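Local coordinates for protein phenylacetate-CoA oxygenase subunit PaaB (Ralstonia eutropha JMP134, PDB 3EGR) that is probably a small subunit of the multicomponent oxygenase that acts on phenylacetyl-CoA in the bacterial breakdown of phenylacetic acid, at residues K5-W10 against A33-H38. Numbering follows the deposited sequence.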
ATOM      1  N   LYS A   5      -2.222   2.785  20.002  1.00 38.25           N
ATOM      2  CA  LYS A   5      -2.189   2.760  18.544  1.00 34.97           C
ATOM      3  C   LYS A   5      -0.902   2.143  17.956  1.00 31.65           C
ATOM      4  O   LYS A   5       0.092   1.979  18.663  1.00 31.23           O
ATOM      5  CB  LYS A   5      -2.375   4.182  17.985  1.00 35.48           C
ATOM      6  CG  LYS A   5      -3.714   4.871  18.307  1.00 35.59           C
ATOM      7  CD  LYS A   5      -4.133   5.861  17.172  1.00 36.30           C
ATOM      8  CE  LYS A   5      -5.241   6.857  17.603  1.00 34.67           C
ATOM      9  N   GLU A   6      -0.958   1.790  16.664  1.00 26.97           N
ATOM     10  CA  GLU A   6       0.210   1.353  15.888  1.00 23.68           C
ATOM     11  C   GLU A   6       0.896   2.563  15.302  1.00 21.93           C
ATOM     12  O   GLU A   6       0.234   3.507  14.908  1.00 21.11           O
ATOM     13  CB  GLU A   6      -0.194   0.450  14.719  1.00 23.02           C
ATOM     14  CG  GLU A   6      -0.908  -0.835  15.118  1.00 22.43           C
ATOM     15  CD  GLU A   6       0.031  -1.918  15.625  1.00 21.16           C
ATOM     16  OE1 GLU A   6       1.173  -2.003  15.121  1.00 17.48           O
ATOM     17  OE2 GLU A   6      -0.387  -2.687  16.523  1.00 21.88           O
ATOM     18  N   TRP A   7       2.223   2.516  15.229  1.00 21.81           N
ATOM     19  CA  TRP A   7       3.031   3.614  14.714  1.00 22.16           C
ATOM     20  C   TRP A   7       3.990   3.084  13.659  1.00 24.19           C
ATOM     21  O   TRP A   7       5.208   3.050  13.867  1.00 25.31           O
ATOM     22  CB  TRP A   7       3.844   4.254  15.830  1.00 21.35           C
ATOM     23  CG  TRP A   7       3.052   5.093  16.761  1.00 20.91           C
ATOM     24  CD1 TRP A   7       2.158   4.662  17.686  1.00 18.89           C
ATOM     25  CD2 TRP A   7       3.093   6.519  16.872  1.00 21.23           C
ATOM     26  NE1 TRP A   7       1.626   5.723  18.351  1.00 18.75           N
ATOM     27  CE2 TRP A   7       2.190   6.878  17.886  1.00 19.77           C
ATOM     28  CE3 TRP A   7       3.822   7.528  16.222  1.00 21.95           C
ATOM     29  CZ2 TRP A   7       1.988   8.202  18.276  1.00 20.31           C
ATOM     30  CZ3 TRP A   7       3.618   8.844  16.598  1.00 21.01           C
ATOM     31  CH2 TRP A   7       2.707   9.171  17.621  1.00 21.28           C
ATOM     32  N   PRO A   8       3.448   2.676  12.511  1.00 23.73           N
ATOM     33  CA  PRO A   8       4.290   2.115  11.470  1.00 23.64           C
ATOM     34  C   PRO A   8       5.284   3.128  10.882  1.00 23.84           C
ATOM     35  O   PRO A   8       5.172   4.345  11.132  1.00 22.84           O
ATOM     36  CB  PRO A   8       3.271   1.672  10.414  1.00 23.76           C
ATOM     37  CG  PRO A   8       2.095   2.543  10.643  1.00 23.75           C
ATOM     38  CD  PRO A   8       2.031   2.727  12.112  1.00 23.39           C
ATOM     39  N   LEU A   9       6.241   2.598  10.117  1.00 22.36           N
ATOM     40  CA  LEU A   9       7.306   3.380   9.499  1.00 21.44           C
ATOM     41  C   LEU A   9       6.838   3.944   8.160  1.00 22.30           C
ATOM     42  O   LEU A   9       6.145   3.262   7.401  1.00 24.87           O
ATOM     43  CB  LEU A   9       8.558   2.510   9.296  1.00 18.97           C
ATOM     44  CG  LEU A   9       9.820   3.257   8.824  1.00 18.85           C
ATOM     45  CD1 LEU A   9      10.391   4.102  10.004  1.00 16.54           C
ATOM     46  CD2 LEU A   9      10.854   2.292   8.262  1.00 11.83           C
ATOM     47  N   TRP A  10       7.208   5.198   7.895  1.00 22.88           N
ATOM     48  CA  TRP A  10       6.867   5.914   6.655  1.00 21.34           C
ATOM     49  C   TRP A  10       8.139   6.447   6.041  1.00 21.83           C
ATOM     50  O   TRP A  10       9.039   6.891   6.753  1.00 22.65           O
ATOM     51  CB  TRP A  10       5.924   7.091   6.937  1.00 21.53           C
ATOM     52  CG  TRP A  10       4.645   6.654   7.608  1.00 22.54           C
ATOM     53  CD1 TRP A  10       4.505   6.307   8.912  1.00 23.66           C
ATOM     54  CD2 TRP A  10       3.350   6.490   7.006  1.00 21.52           C
ATOM     55  NE1 TRP A  10       3.217   5.936   9.162  1.00 24.52           N
ATOM     56  CE2 TRP A  10       2.486   6.031   8.008  1.00 22.32           C
ATOM     57  CE3 TRP A  10       2.839   6.693   5.721  1.00 23.14           C
ATOM     58  CZ2 TRP A  10       1.132   5.764   7.773  1.00 21.17           C
ATOM     59  CZ3 TRP A  10       1.479   6.418   5.487  1.00 22.60           C
ATOM     60  CH2 TRP A  10       0.651   5.974   6.513  1.00 21.49           C
ATOM     61  N   ALA A  33      -1.301   8.463   7.520  1.00 18.50           N
ATOM     62  CA  ALA A  33      -0.659   9.247   6.477  1.00 19.25           C
ATOM     63  C   ALA A  33      -0.728  10.746   6.788  1.00 19.85           C
ATOM     64  O   ALA A  33       0.222  11.488   6.533  1.00 19.98           O
ATOM     65  CB  ALA A  33      -1.253   8.934   5.107  1.00 16.09           C
ATOM     66  N   GLN A  34      -1.829  11.187   7.378  1.00 20.93           N
ATOM     67  CA  GLN A  34      -1.982  12.611   7.660  1.00 20.96           C
ATOM     68  C   GLN A  34      -1.088  13.070   8.802  1.00 20.23           C
ATOM     69  O   GLN A  34      -0.562  14.178   8.758  1.00 18.72           O
ATOM     70  CB  GLN A  34      -3.442  12.966   7.894  1.00 21.35           C
ATOM     71  CG  GLN A  34      -4.281  12.853   6.620  1.00 24.06           C
ATOM     72  CD  GLN A  34      -3.817  13.795   5.497  1.00 27.64           C
ATOM     73  OE1 GLN A  34      -3.654  15.004   5.704  1.00 30.25           O
ATOM     74  NE2 GLN A  34      -3.612  13.241   4.302  1.00 29.29           N
ATOM     75  N   GLN A  35      -0.891  12.218   9.801  1.00 21.49           N
ATOM     76  CA  GLN A  35       0.036  12.544  10.883  1.00 22.52           C
ATOM     77  C   GLN A  35       1.473  12.502  10.368  1.00 22.31           C
ATOM     78  O   GLN A  35       2.304  13.324  10.783  1.00 23.90           O
ATOM     79  CB  GLN A  35      -0.148  11.617  12.087  1.00 23.98           C
ATOM     80  CG  GLN A  35       0.750  11.972  13.254  1.00 25.43           C
ATOM     81  CD  GLN A  35       0.746  10.959  14.390  1.00 27.26           C
ATOM     82  OE1 GLN A  35       0.741   9.745  14.175  1.00 28.88           O
ATOM     83  NE2 GLN A  35       0.778  11.466  15.620  1.00 29.06           N
ATOM     84  N   ALA A  36       1.766  11.576   9.457  1.00 20.97           N
ATOM     85  CA  ALA A  36       3.102  11.497   8.858  1.00 19.83           C
ATOM     86  C   ALA A  36       3.422  12.771   8.065  1.00 20.82           C
ATOM     87  O   ALA A  36       4.512  13.328   8.162  1.00 21.54           O
ATOM     88  CB  ALA A  36       3.209  10.282   7.985  1.00 18.23           C
ATOM     89  N   LEU A  37       2.455  13.244   7.296  1.00 22.82           N
ATOM     90  CA  LEU A  37       2.603  14.507   6.558  1.00 22.92           C
ATOM     91  C   LEU A  37       2.884  15.672   7.495  1.00 21.72           C
ATOM     92  O   LEU A  37       3.843  16.404   7.305  1.00 21.07           O
ATOM     93  CB  LEU A  37       1.330  14.821   5.759  1.00 21.68           C
ATOM     94  CG  LEU A  37       1.267  14.319   4.332  1.00 21.00           C
ATOM     95  CD1 LEU A  37      -0.106  14.641   3.777  1.00 19.87           C
ATOM     96  CD2 LEU A  37       2.388  14.941   3.493  1.00 20.28           C
ATOM     97  N   HIS A  38       2.023  15.830   8.495  1.00 22.18           N
ATOM     98  CA  HIS A  38       2.176  16.876   9.500  1.00 23.60           C
ATOM     99  C   HIS A  38       3.571  16.826  10.142  1.00 22.98           C
ATOM    100  O   HIS A  38       4.246  17.847  10.227  1.00 22.96           O
ATOM    101  CB  HIS A  38       1.064  16.762  10.549  1.00 24.97           C
ATOM    102  CG  HIS A  38       1.166  17.762  11.664  1.00 30.01           C
ATOM    103  ND1 HIS A  38       0.626  19.033  11.585  1.00 31.28           N
ATOM    104  CD2 HIS A  38       1.725  17.669  12.899  1.00 31.24           C
ATOM    105  CE1 HIS A  38       0.847  19.674  12.721  1.00 31.07           C
ATOM    106  NE2 HIS A  38       1.514  18.869  13.533  1.00 31.95           N
TER
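Trp10 lays one face of its indole against Ala36, joining the start of strand 9-15 to the first turn of helix 33-45, which packs on a three-stranded antiparallel sheet. Ala36 CB stands over the pyrrole part of the ring in a CH-pi contact, 4.0 Å from the centroid of the five-membered ring of Trp10 and 17° off its normal. Trp10 CG lies anti to the carbonyl carbon, and this carries the indole off the strand toward the start of the helix. There the far end of the benzo ring meets Ala33: Trp10 CZ3 packs on Ala33 CB at 3.7 Å, while Trp10 CH2 approaches Ala33 N obliquely. Trp10 NE1 is hydrogen-bonded to Ala30 O, in the loop leading into the helix, which helps fix the rotation of the indole. Leu28 and Pro57 of the flanking strands also touch Trp10, and Thr59 of the second subunit packs on it.

Trp7 makes a smaller, more exposed contact with Gln35. The two side chains run roughly perpendicular to each other, and the amide is tilted 44° from the indole plane. Gln35 CG is anti to the backbone N (chi1 -177°), and the extended chain carries the amide to the benzo end of Trp7. Gln35 OE1, hydrogen-bonded to Thr31 N, lies over one face of that ring, and Gln35 NE2 comes to 3.6 Å from Trp7 CH2.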